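Local coordinates for protein cellulase (Bacteroides salanitronis, PDB 6WQY) that probably hydrolyses beta-1,4-glucosidic bonds of cellulose and related polysaccharides, through the glycoside hydrolase family 5 barrel domain held in this chain, at residues Glu95-Leu98 / Asn99-Glu103; Ala151-Thr154 / Gln155-Asn158. All coordinates share one frame; numbering follows the deposited sequence. Where two conformers were deposited one is given.

Interaction 1 (Glu95-Leu98 / Asn99-Glu103); sequences ETYL and NRVAE. With MG (magnesium ion), chain D.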
ATOM      1  N   GLU A  95      14.225  12.034  15.801  0.61 12.51           N
ATOM      2  CA  GLU A  95      13.692  13.195  15.091  0.61 10.66           C
ATOM      3  C   GLU A  95      14.242  13.291  13.672  0.61 10.04           C
ATOM      4  O   GLU A  95      13.531  13.719  12.751  0.61 12.06           O
ATOM      5  CB  GLU A  95      13.957  14.483  15.866  0.61 11.26           C
ATOM      6  CG  GLU A  95      12.972  15.575  15.504  0.61 11.88           C
ATOM      7  CD  GLU A  95      11.560  15.219  15.922  0.61 11.32           C
ATOM      8  OE1 GLU A  95      11.367  14.813  17.087  0.61 11.45           O
ATOM      9  OE2 GLU A  95      10.644  15.325  15.075  0.61 13.46           O
ATOM     10  N   THR A  96      15.514  12.943  13.475  1.00 10.92           N
ATOM     11  CA  THR A  96      16.097  13.010  12.141  1.00 10.54           C
ATOM     12  C   THR A  96      15.430  12.020  11.194  1.00 10.01           C
ATOM     13  O   THR A  96      15.211  12.337  10.021  1.00 10.26           O
ATOM     14  CB  THR A  96      17.598  12.785  12.204  1.00 11.60           C
ATOM     15  OG1 THR A  96      18.195  13.913  12.865  1.00 14.06           O
ATOM     16  CG2 THR A  96      18.210  12.647  10.825  1.00 14.40           C
ATOM     17  N   TYR A  97      15.096  10.820  11.670  1.00 10.02           N
ATOM     18  CA  TYR A  97      14.398   9.885  10.789  1.00 10.04           C
ATOM     19  C   TYR A  97      13.017  10.413  10.424  1.00  9.47           C
ATOM     20  O   TYR A  97      12.588  10.326   9.267  1.00  9.62           O
ATOM     21  CB  TYR A  97      14.319   8.508  11.429  1.00 10.96           C
ATOM     22  CG  TYR A  97      13.839   7.462  10.449  1.00 10.44           C
ATOM     23  CD1 TYR A  97      14.580   7.164   9.311  1.00 11.60           C
ATOM     24  CD2 TYR A  97      12.642   6.785  10.636  1.00  9.39           C
ATOM     25  CE1 TYR A  97      14.156   6.218   8.397  1.00 11.12           C
ATOM     26  CE2 TYR A  97      12.215   5.826   9.728  1.00  9.22           C
ATOM     27  CZ  TYR A  97      12.973   5.544   8.617  1.00  9.30           C
ATOM     28  OH  TYR A  97      12.605   4.602   7.681  1.00  9.68           O
ATOM     29  N   LEU A  98      12.291  10.947  11.404  1.00  9.78           N
ATOM     30  CA  LEU A  98      10.998  11.555  11.113  1.00 10.23           C
ATOM     31  C   LEU A  98      11.143  12.703  10.125  1.00 10.12           C
ATOM     32  O   LEU A  98      10.303  12.873   9.230  1.00 10.52           O
ATOM     33  CB  LEU A  98      10.356  11.989  12.427  1.00 11.60           C
ATOM     34  CG  LEU A  98       8.924  12.493  12.404  1.00 12.55           C
ATOM     35  CD1 LEU A  98       7.984  11.507  11.732  1.00 12.50           C
ATOM     36  CD2 LEU A  98       8.463  12.779  13.822  1.00 15.08           C
ATOM     37  N   ASN A  99      12.215  13.492  10.253  1.00 10.12           N
ATOM     38  CA  ASN A  99      12.472  14.535   9.275  1.00 10.56           C
ATOM     39  C   ASN A  99      12.662  13.953   7.881  1.00  9.83           C
ATOM     40  O   ASN A  99      12.191  14.534   6.893  1.00 10.92           O
ATOM     41  CB  ASN A  99      13.701  15.340   9.682  1.00 10.77           C
ATOM     42  CG  ASN A  99      13.963  16.477   8.727  1.00 11.98           C
ATOM     43  OD1 ASN A  99      13.379  17.556   8.855  1.00 13.12           O
ATOM     44  ND2 ASN A  99      14.835  16.252   7.761  1.00 12.66           N
ATOM     45  N   ARG A 100      13.378  12.833   7.761  1.00 10.15           N
ATOM     46  CA  ARG A 100      13.566  12.222   6.446  1.00  9.72           C
ATOM     47  C   ARG A 100      12.224  11.808   5.841  1.00  9.65           C
ATOM     48  O   ARG A 100      11.979  12.005   4.644  1.00  9.79           O
ATOM     49  CB  ARG A 100      14.505  11.022   6.529  1.00 10.10           C
ATOM     50  CG  ARG A 100      14.679  10.274   5.216  1.00 10.19           C
ATOM     51  CD  ARG A 100      15.211  11.177   4.112  1.00 10.92           C
ATOM     52  NE  ARG A 100      15.362  10.469   2.848  1.00 10.30           N
ATOM     53  CZ  ARG A 100      15.405  11.063   1.665  1.00 10.52           C
ATOM     54  NH1 ARG A 100      15.293  12.379   1.560  1.00 11.39           N
ATOM     55  NH2 ARG A 100      15.529  10.317   0.576  1.00 11.04           N
ATOM     56  N   VAL A 101      11.349  11.208   6.648  1.00  9.24           N
ATOM     57  CA  VAL A 101      10.016  10.875   6.148  1.00  9.68           C
ATOM     58  C   VAL A 101       9.328  12.145   5.649  1.00  8.92           C
ATOM     59  O   VAL A 101       8.699  12.162   4.576  1.00  9.30           O
ATOM     60  CB  VAL A 101       9.198  10.160   7.244  1.00  9.92           C
ATOM     61  CG1 VAL A 101       7.783   9.900   6.773  1.00 10.32           C
ATOM     62  CG2 VAL A 101       9.867   8.850   7.640  1.00  9.65           C
ATOM     63  N   ALA A 102       9.442  13.235   6.417  1.00  9.72           N
ATOM     64  CA  ALA A 102       8.856  14.505   6.000  1.00 10.58           C
ATOM     65  C   ALA A 102       9.482  15.042   4.720  1.00 10.30           C
ATOM     66  O   ALA A 102       8.785  15.698   3.923  1.00 10.62           O
ATOM     67  CB  ALA A 102       8.964  15.527   7.137  1.00 11.11           C
ATOM     68  N   GLU A 103      10.774  14.797   4.492  1.00 10.01           N
ATOM     69  CA  GLU A 103      11.385  15.208   3.230  1.00 10.23           C
ATOM     70  C   GLU A 103      10.719  14.503   2.054  1.00  9.88           C
ATOM     71  O   GLU A 103      10.407  15.123   1.034  1.00 10.38           O
ATOM     72  CB  GLU A 103      12.884  14.904   3.230  1.00 11.17           C
ATOM     73  CG  GLU A 103      13.689  15.810   4.125  1.00 13.16           C
ATOM     74  CD  GLU A 103      15.168  15.483   4.168  1.00 13.28           C
ATOM     75  OE1 GLU A 103      15.615  14.485   3.562  1.00 15.16           O
ATOM     76  OE2 GLU A 103      15.910  16.243   4.845  1.00 16.93           O
TER
HETATM   77 MG    MG D 403       9.757  14.447  18.282  1.00 16.67          MG
HETATM   78  O   HOH W   1      16.498  13.821   7.941  1.00 15.72           O
HETATM   79  O   HOH W   2       9.783  16.320  18.929  1.00 15.04           O
HETATM   80  O   HOH W   3       8.676  14.950  16.703  1.00 14.78           O
HETATM   81  O   HOH W   4      10.909  13.963  19.849  1.00 16.83           O
HETATM   82  O   HOH W   5       9.610  12.308  17.725  1.00 13.69           O
HETATM   83  O   HOH W   6       8.029  13.982  19.343  1.00 17.54           O
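Asn-99 N donates to Glu-95 O at 2.8 Å, the first of four successive i to i+4 bonds that run on to Ala-102 N and Leu-98 O and make this the opening turns of an alpha-helix. On the outer side a water bridges the same turn, donating to Thr-96 O (2.9 Å) and accepting from Asn-99 ND2 (3.0 Å), so Thr-96 O serves both that water and the amide of Arg-100. On the inner side Val-101 CG2 comes obliquely to Tyr-97 CE2 at 4.4 Å, a loose apolar touch. At the helix start Glu-95, in one of its two conformers, bends at chi2 (65°) and gives OE1 alone to a magnesium ion, 2.0 Å away; five waters complete its six-coordinate shell. One turn on, Arg-100 NH1 meets Glu-103 OE1 at 2.9 Å, in the guanidinium plane, and Glu-51 pairs with NH2, so two carboxylates help fix the rotation of the group. Tyr-97 stacks on His-84, and Leu-98, Asn-99 and Ala-102 lean on Arg-159 of helix 139-159. Helix 95-110 is the beta-alpha-beta crossover between parallel strands 74-77 and 114-118 of the barrel.

Interaction 2 (Ala151-Thr154 / Gln155-Asn158); sequences AMWT and QIAN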
ATOM      1  N   ALA A 151       1.375   5.714  20.440  1.00  9.51           N
ATOM      2  CA  ALA A 151       2.412   6.716  20.677  1.00  9.98           C
ATOM      3  C   ALA A 151       3.109   7.090  19.373  1.00  9.65           C
ATOM      4  O   ALA A 151       3.378   8.271  19.122  1.00 10.68           O
ATOM      5  CB  ALA A 151       3.426   6.206  21.695  1.00 10.77           C
ATOM      6  N   MET A 152       3.423   6.106  18.535  1.00  9.08           N
ATOM      7  CA  MET A 152       4.053   6.398  17.255  1.00  9.23           C
ATOM      8  C   MET A 152       3.133   7.218  16.372  1.00  8.97           C
ATOM      9  O   MET A 152       3.549   8.232  15.803  1.00  9.58           O
ATOM     10  CB  MET A 152       4.468   5.103  16.559  1.00  9.38           C
ATOM     11  CG  MET A 152       5.655   4.403  17.214  1.00  9.59           C
ATOM     12  SD  MET A 152       6.041   2.828  16.443  1.00  9.99           S
ATOM     13  CE  MET A 152       6.578   3.339  14.814  1.00 11.46           C
ATOM     14  N   TRP A 153       1.876   6.796  16.234  1.00  8.86           N
ATOM     15  CA  TRP A 153       0.956   7.513  15.362  1.00  9.15           C
ATOM     16  C   TRP A 153       0.643   8.902  15.896  1.00 10.07           C
ATOM     17  O   TRP A 153       0.420   9.816  15.096  1.00 10.17           O
ATOM     18  CB  TRP A 153      -0.300   6.691  15.073  1.00  9.54           C
ATOM     19  CG  TRP A 153      -0.079   5.757  13.926  1.00  9.13           C
ATOM     20  CD1 TRP A 153      -0.067   4.387  13.939  1.00  9.65           C
ATOM     21  CD2 TRP A 153       0.200   6.144  12.574  1.00  8.75           C
ATOM     22  NE1 TRP A 153       0.199   3.905  12.665  1.00  9.13           N
ATOM     23  CE2 TRP A 153       0.354   4.968  11.813  1.00  8.58           C
ATOM     24  CE3 TRP A 153       0.310   7.375  11.925  1.00  8.98           C
ATOM     25  CZ2 TRP A 153       0.641   4.988  10.462  1.00  9.35           C
ATOM     26  CZ3 TRP A 153       0.586   7.392  10.571  1.00  9.34           C
ATOM     27  CH2 TRP A 153       0.762   6.207   9.858  1.00  9.93           C
ATOM     28  N   THR A 154       0.638   9.105  17.219  1.00  9.61           N
ATOM     29  CA  THR A 154       0.481  10.464  17.745  1.00 10.07           C
ATOM     30  C   THR A 154       1.614  11.358  17.256  1.00 10.07           C
ATOM     31  O   THR A 154       1.389  12.481  16.787  1.00 10.13           O
ATOM     32  CB  THR A 154       0.429  10.438  19.279  1.00 10.38           C
ATOM     33  OG1 THR A 154      -0.739   9.729  19.706  1.00 11.07           O
ATOM     34  CG2 THR A 154       0.386  11.838  19.857  1.00 11.27           C
ATOM     35  N   GLN A 155       2.850  10.863  17.353  1.00  9.80           N
ATOM     36  CA  GLN A 155       3.996  11.649  16.908  1.00  9.90           C
ATOM     37  C   GLN A 155       3.970  11.887  15.403  1.00 10.10           C
ATOM     38  O   GLN A 155       4.290  12.995  14.938  1.00 10.30           O
ATOM     39  CB  GLN A 155       5.290  10.952  17.306  1.00 10.58           C
ATOM     40  CG  GLN A 155       5.584  10.962  18.781  1.00 10.64           C
ATOM     41  CD  GLN A 155       6.711  10.020  19.102  1.00 10.77           C
ATOM     42  OE1 GLN A 155       7.882  10.360  18.920  1.00 12.28           O
ATOM     43  NE2 GLN A 155       6.375   8.829  19.547  1.00 11.13           N
ATOM     44  N   ILE A 156       3.639  10.864  14.618  1.00  9.38           N
ATOM     45  CA  ILE A 156       3.596  11.036  13.166  1.00  9.34           C
ATOM     46  C   ILE A 156       2.506  12.029  12.792  1.00  9.98           C
ATOM     47  O   ILE A 156       2.722  12.964  12.006  1.00 10.26           O
ATOM     48  CB  ILE A 156       3.403   9.675  12.476  1.00  9.32           C
ATOM     49  CG1 ILE A 156       4.589   8.749  12.747  1.00 10.03           C
ATOM     50  CG2 ILE A 156       3.184   9.875  10.987  1.00  9.89           C
ATOM     51  CD1 ILE A 156       4.273   7.273  12.479  1.00 10.62           C
ATOM     52  N   ALA A 157       1.317  11.862  13.374  1.00  9.84           N
ATOM     53  CA  ALA A 157       0.221  12.781  13.084  1.00 11.02           C
ATOM     54  C   ALA A 157       0.586  14.205  13.470  1.00 11.43           C
ATOM     55  O   ALA A 157       0.300  15.158  12.722  1.00 11.76           O
ATOM     56  CB  ALA A 157      -1.036  12.331  13.823  1.00 12.10           C
ATOM     57  N   ASN A 158       1.212  14.396  14.629  1.00 11.51           N
ATOM     58  CA  ASN A 158       1.574  15.747  15.046  1.00 12.58           C
ATOM     59  C   ASN A 158       2.598  16.357  14.093  1.00 11.68           C
ATOM     60  O   ASN A 158       2.562  17.557  13.811  1.00 12.76           O
ATOM     61  CB  ASN A 158       2.076  15.740  16.487  1.00 13.60           C
ATOM     62  CG  ASN A 158       0.944  15.666  17.502  1.00 13.36           C
ATOM     63  OD1 ASN A 158      -0.180  16.067  17.235  1.00 18.57           O
ATOM     64  ND2 ASN A 158       1.259  15.163  18.691  1.00 18.03           N
TER
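Ile-156 lies against the indole of Trp-153, and this is the tight side of the helix turn. Its CD1 sits over one face of the six-membered ring, 4.2 Å from the centroid and 16° off the ring normal, a CH-pi contact, while CG2 comes within 3.6 Å of CZ3. With CG1 beside the backbone N (chi1 -63°) and CD1 extended beyond it (chi2 162°), the longer branch runs back along the preceding turn, where CD1 can reach the ring. The indole is held from further out as well: NE1 donates to Ala-171 O, and Phe-203 meets the ring edge-to-face.

The other flank is polar and looser. Thr-154 and Asn-158 lie side by side, CG2 to ND2 at 3.6 Å, with Asn-158 exposed; Thr-154 OG1 turns back to Ala-150 O. Gln-155 is more firmly tied: its backbone N (3.2 Å) and its NE2 (3.1 Å) both donate to Ala-151 O, from opposite faces of the carbonyl plane. NE2 arrives well above that plane, yet the acceptor lies close to the plane of the Gln-155 amide. The same amide also binds the chain at Tyr-91 O through NE2 and Ile-93 N through OE1. Cutting Gln-155 back to an alanine removes the amide, which is likely to leave Ala-151 O with one donor fewer, Tyr-91 O and Ile-93 N without these side-chain partners, and the segment before helix 95-110 less firmly held.

Chemically, one flank is buried carbon packing on an aromatic face, whereas on the other a primary amide uses its donor and acceptor ends together, joining helix 139-159 to the backbone leading to the magnesium ligand Glu-95.

In the fold
From the N terminus, strand 74-77 leads through a long loop into helix 95-110, where interaction 1 lies; strand 114-118 follows, and helix 139-159 then carries interaction 2 near its end before strand 167-170. Both are local, i to i+4 contacts within one continuous helix, so neither closes a loop; they stand in series, neither nesting nor crossing. The centres of interaction 1 and interaction 2 are about 13 Å apart, and the nearest atoms of interactions 1 and 2 are about 4 Å apart, without touching. Both helices lie on the same flank of the eight-stranded TIM barrel, characteristic of glycoside hydrolase family 5. Trp-81, in the loop before helix 95-110, touches both Leu-98 and Ile-156, bridging the two helices through a shared neighbour.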